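Local coordinates for membrane-anchored mycosin mycp1 (Mycobacterium thermoresistibile, PDB 4HVL), which probably acts as a subtilisin-like serine endopeptidase, a membrane-anchored mycosin that is an essential component of the type VII (ESX-1) secretion system, at residues D97-G111 with I286-L299. Sequence-based numbering, arbitrary orientation.
Sequences DCDAHGTLTASVIAG and ITALGYGGEPVNAL. With ZN (zinc ion), chain G.
Three donors converge on Asp97 OD2, which also touches the rim of the Tyr291 ring at CE1 (3.5 Å). Thr103 OG1 gives its proton to the anti lone pair of OD2 (2.8 Å), His101 N approaches the syn side, and Thr103 N comes from above the carboxylate plane. With CG anti to the backbone N (chi1 -176°), the short acid reaches forward to the start of helix 102-110, where its charge probably gains from the helix dipole; its OD1 closes an Asx turn with Asp99 N. Threonine suits position 103 because its hydroxyl serves Asp97 and meets the Tyr291 edge, while its methyl, CG2, rests on Gly290 O (3.5 Å). Beyond that edge, Tyr291 OH takes a weak, bent bond from Ala100 N and has Ala30 O as its stronger partner.

One turn on, Ser107 OG links helix to strand: it accepts an almost straight bond from Leu289 N (2.9 Å, 172°) and donates to Leu104 O (2.7 Å), so a small hydroxyl satisfies the strand's N-H without pushing it off the helix. Between these polar points, Leu104 lays CB against Ala288 CB (3.8 Å) and sends branch CD2 across Val296 CG2, while CD1 lies by Leu289 O; alanine's small side chain permits close approach. Leu289 O, buried against Leu104, has no polar partner.

His101, N-cap of this helix and a predicted charge-relay residue, hydrogen-bonds to Asp70 and binds zinc through NE2 (2.1 Å); Ser312 OG binds the same ion. A helix led by the active-site histidine, here flanked by a beta hairpin, is characteristic of the subtilisin fold.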
loop_
_atom_site.group_PDB
_atom_site.type_symbol
_atom_site.label_atom_id
_atom_site.label_comp_id
_atom_site.label_asym_id
_atom_site.label_seq_id
_atom_site.Cartn_x
_atom_site.Cartn_y
_atom_site.Cartn_z
ATOM N N ASP A 97 0.642 9.850 -13.527
ATOM C CA ASP A 97 -0.467 9.113 -12.939
ATOM C C ASP A 97 -1.619 9.200 -13.937
ATOM O O ASP A 97 -2.123 10.277 -14.174
ATOM C CB ASP A 97 -0.896 9.733 -11.604
ATOM C CG ASP A 97 -1.975 8.949 -10.922
ATOM O OD1 ASP A 97 -2.326 7.837 -11.436
ATOM O OD2 ASP A 97 -2.420 9.411 -9.838
ATOM N N CYS A 98 -2.018 8.058 -14.490
ATOM C CA CYS A 98 -3.123 7.992 -15.433
ATOM C C CYS A 98 -4.404 7.476 -14.742
ATOM O O CYS A 98 -5.448 7.410 -15.365
ATOM C CB CYS A 98 -2.720 7.085 -16.616
ATOM S SG CYS A 98 -3.599 7.330 -18.172
ATOM N N ASP A 99 -4.334 7.181 -13.444
ATOM C CA ASP A 99 -5.409 6.470 -12.749
ATOM C C ASP A 99 -6.026 7.257 -11.599
ATOM O O ASP A 99 -6.837 6.728 -10.878
ATOM C CB ASP A 99 -4.868 5.150 -12.182
ATOM C CG ASP A 99 -4.442 4.181 -13.266
ATOM O OD1 ASP A 99 -3.562 4.515 -14.081
ATOM O OD2 ASP A 99 -5.014 3.092 -13.312
ATOM N N ALA A 100 -5.582 8.483 -11.364
ATOM C CA ALA A 100 -6.078 9.247 -10.230
ATOM C C ALA A 100 -6.011 8.408 -8.971
ATOM O O ALA A 100 -6.985 8.298 -8.246
ATOM C CB ALA A 100 -7.507 9.715 -10.493
ATOM N N HIS A 101 -4.854 7.808 -8.715
ATOM C CA HIS A 101 -4.714 6.925 -7.600
ATOM C C HIS A 101 -3.391 7.196 -6.876
ATOM O O HIS A 101 -3.397 7.679 -5.738
ATOM C CB HIS A 101 -4.872 5.460 -8.070
ATOM C CG HIS A 101 -4.977 4.473 -6.953
ATOM N ND1 HIS A 101 -3.866 3.940 -6.338
ATOM C CD2 HIS A 101 -6.051 3.964 -6.299
ATOM C CE1 HIS A 101 -4.248 3.116 -5.373
ATOM N NE2 HIS A 101 -5.567 3.120 -5.322
ATOM N N GLY A 102 -2.272 6.919 -7.533
ATOM C CA GLY A 102 -0.961 7.069 -6.917
ATOM C C GLY A 102 -0.675 8.468 -6.395
ATOM O O GLY A 102 -0.043 8.647 -5.351
ATOM N N THR A 103 -1.163 9.465 -7.112
ATOM C CA THR A 103 -1.013 10.845 -6.670
ATOM C C THR A 103 -1.683 11.004 -5.305
ATOM O O THR A 103 -1.147 11.646 -4.402
ATOM C CB THR A 103 -1.657 11.810 -7.686
ATOM O OG1 THR A 103 -1.029 11.620 -8.969
ATOM C CG2 THR A 103 -1.473 13.243 -7.237
ATOM N N LEU A 104 -2.851 10.397 -5.165
ATOM C CA LEU A 104 -3.647 10.512 -3.920
ATOM C C LEU A 104 -2.982 9.743 -2.788
ATOM O O LEU A 104 -2.873 10.247 -1.692
ATOM C CB LEU A 104 -5.089 10.055 -4.138
ATOM C CG LEU A 104 -6.008 11.025 -4.898
ATOM C CD1 LEU A 104 -5.573 11.273 -6.336
ATOM C CD2 LEU A 104 -7.441 10.521 -4.889
ATOM N N THR A 105 -2.535 8.522 -3.055
ATOM C CA THR A 105 -1.744 7.760 -2.077
ATOM C C THR A 105 -0.562 8.568 -1.524
ATOM O O THR A 105 -0.415 8.729 -0.306
ATOM C CB THR A 105 -1.202 6.480 -2.720
ATOM O OG1 THR A 105 -2.294 5.777 -3.298
ATOM C CG2 THR A 105 -0.516 5.586 -1.695
ATOM N N ALA A 106 0.251 9.093 -2.438
ATOM C CA ALA A 106 1.412 9.892 -2.056
ATOM C C ALA A 106 1.007 11.093 -1.204
ATOM O O ALA A 106 1.716 11.426 -0.229
ATOM C CB ALA A 106 2.204 10.339 -3.288
ATOM N N SER A 107 -0.141 11.705 -1.530
ATOM C CA SER A 107 -0.618 12.874 -0.771
ATOM C C SER A 107 -0.985 12.523 0.667
ATOM O O SER A 107 -0.759 13.328 1.578
ATOM C CB SER A 107 -1.789 13.579 -1.456
ATOM O OG SER A 107 -3.017 12.888 -1.276
ATOM N N VAL A 108 -1.535 11.332 0.869
ATOM C CA VAL A 108 -1.903 10.868 2.213
ATOM C C VAL A 108 -0.644 10.626 3.074
ATOM O O VAL A 108 -0.595 11.013 4.248
ATOM C CB VAL A 108 -2.831 9.615 2.146
ATOM C CG1 VAL A 108 -2.956 8.941 3.497
ATOM C CG2 VAL A 108 -4.215 9.992 1.648
ATOM N N ILE A 109 0.386 10.027 2.466
ATOM C CA ILE A 109 1.657 9.742 3.131
ATOM C C ILE A 109 2.382 11.066 3.498
ATOM O O ILE A 109 2.743 11.285 4.645
ATOM C CB ILE A 109 2.580 8.903 2.210
ATOM C CG1 ILE A 109 1.957 7.524 1.901
ATOM C CG2 ILE A 109 3.968 8.746 2.829
ATOM C CD1 ILE A 109 2.685 6.728 0.835
ATOM N N ALA A 110 2.558 11.946 2.513
ATOM C CA ALA A 110 3.485 13.072 2.648
ATOM C C ALA A 110 2.995 14.396 2.070
ATOM O O ALA A 110 3.786 15.308 1.865
ATOM C CB ALA A 110 4.823 12.687 2.041
ATOM N N GLY A 111 1.693 14.530 1.851
ATOM C CA GLY A 111 1.153 15.761 1.306
ATOM C C GLY A 111 1.419 16.949 2.213
ATOM O O GLY A 111 1.256 16.859 3.425
ATOM N N ILE A 286 -12.250 8.948 1.976
ATOM C CA ILE A 286 -10.935 9.563 2.103
ATOM C C ILE A 286 -10.896 10.929 1.376
ATOM O O ILE A 286 -11.545 11.134 0.337
ATOM C CB ILE A 286 -9.839 8.597 1.573
ATOM C CG1 ILE A 286 -9.754 7.325 2.427
ATOM C CG2 ILE A 286 -8.469 9.258 1.482
ATOM C CD1 ILE A 286 -9.523 7.560 3.902
ATOM N N THR A 287 -10.187 11.871 1.989
ATOM C CA THR A 287 -9.816 13.130 1.352
ATOM C C THR A 287 -8.335 13.066 1.074
ATOM O O THR A 287 -7.552 12.607 1.916
ATOM C CB THR A 287 -10.135 14.296 2.277
ATOM O OG1 THR A 287 -11.550 14.322 2.481
ATOM C CG2 THR A 287 -9.671 15.631 1.704
ATOM N N ALA A 288 -7.950 13.501 -0.116
ATOM C CA ALA A 288 -6.562 13.468 -0.521
ATOM C C ALA A 288 -6.314 14.685 -1.415
ATOM O O ALA A 288 -7.176 15.589 -1.491
ATOM C CB ALA A 288 -6.289 12.144 -1.240
ATOM N N LEU A 289 -5.145 14.746 -2.042
ATOM C CA LEU A 289 -4.827 15.781 -3.024
ATOM C C LEU A 289 -4.677 15.214 -4.426
ATOM O O LEU A 289 -4.244 14.073 -4.618
ATOM C CB LEU A 289 -3.529 16.509 -2.651
ATOM C CG LEU A 289 -3.428 17.109 -1.233
ATOM C CD1 LEU A 289 -2.070 17.799 -1.061
ATOM C CD2 LEU A 289 -4.578 18.063 -0.973
ATOM N N GLY A 290 -5.031 16.033 -5.406
ATOM C CA GLY A 290 -4.958 15.658 -6.811
ATOM C C GLY A 290 -3.690 16.141 -7.495
ATOM O O GLY A 290 -2.679 16.470 -6.841
ATOM N N TYR A 291 -3.771 16.215 -8.823
ATOM C CA TYR A 291 -2.625 16.473 -9.675
ATOM C C TYR A 291 -2.067 17.891 -9.541
ATOM O O TYR A 291 -0.960 18.152 -9.992
ATOM C CB TYR A 291 -2.977 16.224 -11.152
ATOM C CG TYR A 291 -3.526 14.839 -11.491
ATOM C CD1 TYR A 291 -3.233 13.718 -10.695
ATOM C CD2 TYR A 291 -4.305 14.640 -12.635
ATOM C CE1 TYR A 291 -3.733 12.453 -11.005
ATOM C CE2 TYR A 291 -4.795 13.380 -12.950
ATOM C CZ TYR A 291 -4.519 12.289 -12.125
ATOM O OH TYR A 291 -4.982 11.031 -12.454
ATOM N N GLY A 292 -2.841 18.803 -8.962
ATOM C CA GLY A 292 -2.366 20.169 -8.736
ATOM C C GLY A 292 -2.118 20.438 -7.255
ATOM O O GLY A 292 -1.807 21.546 -6.883
ATOM N N GLY A 293 -2.249 19.421 -6.413
ATOM C CA GLY A 293 -2.181 19.622 -4.967
ATOM C C GLY A 293 -3.467 20.160 -4.373
ATOM O O GLY A 293 -3.471 20.645 -3.230
ATOM N N GLU A 294 -4.559 20.045 -5.141
ATOM C CA GLU A 294 -5.901 20.497 -4.744
ATOM C C GLU A 294 -6.631 19.401 -3.973
ATOM O O GLU A 294 -6.535 18.228 -4.325
ATOM C CB GLU A 294 -6.718 20.898 -6.004
ATOM C CG GLU A 294 -7.411 19.772 -6.789
ATOM C CD GLU A 294 -6.516 18.864 -7.647
ATOM O OE1 GLU A 294 -5.279 18.959 -7.585
ATOM O OE2 GLU A 294 -7.061 18.033 -8.428
ATOM N N PRO A 295 -7.393 19.769 -2.934
ATOM C CA PRO A 295 -8.103 18.718 -2.213
ATOM C C PRO A 295 -9.130 17.990 -3.105
ATOM O O PRO A 295 -9.799 18.618 -3.932
ATOM C CB PRO A 295 -8.791 19.452 -1.054
ATOM C CG PRO A 295 -8.547 20.902 -1.239
ATOM C CD PRO A 295 -7.653 21.126 -2.407
ATOM N N VAL A 296 -9.189 16.666 -2.960
ATOM C CA VAL A 296 -10.153 15.848 -3.659
ATOM C C VAL A 296 -10.776 14.816 -2.719
ATOM O O VAL A 296 -10.147 14.392 -1.740
ATOM C CB VAL A 296 -9.518 15.096 -4.849
ATOM C CG1 VAL A 296 -9.195 16.058 -5.982
ATOM C CG2 VAL A 296 -8.284 14.286 -4.414
ATOM N N ASN A 297 -11.987 14.371 -3.057
ATOM C CA ASN A 297 -12.691 13.351 -2.274
ATOM C C ASN A 297 -13.675 12.483 -3.070
ATOM O O ASN A 297 -14.521 11.819 -2.480
ATOM C CB ASN A 297 -13.397 14.012 -1.075
ATOM C CG ASN A 297 -14.560 14.884 -1.487
ATOM O OD1 ASN A 297 -14.822 15.077 -2.679
ATOM N ND2 ASN A 297 -15.275 15.422 -0.499
ATOM N N ALA A 298 -13.542 12.481 -4.404
ATOM C CA ALA A 298 -14.398 11.706 -5.278
ATOM C C ALA A 298 -13.618 11.277 -6.510
ATOM O O ALA A 298 -12.660 11.943 -6.922
ATOM C CB ALA A 298 -15.601 12.530 -5.707
ATOM N N LEU A 299 -14.068 10.176 -7.097
ATOM C CA LEU A 299 -13.551 9.662 -8.346
ATOM C C LEU A 299 -14.701 9.390 -9.294
ATOM O O LEU A 299 -15.848 9.190 -8.857
ATOM C CB LEU A 299 -12.802 8.355 -8.076
ATOM C CG LEU A 299 -11.606 8.565 -7.160
ATOM C CD1 LEU A 299 -11.067 7.241 -6.690
ATOM C CD2 LEU A 299 -10.535 9.401 -7.866
HETATM ZN ZN ZN G . -6.585 1.701 -4.080
HETATM O O HOH W 1 -8.018 0.899 -5.453
#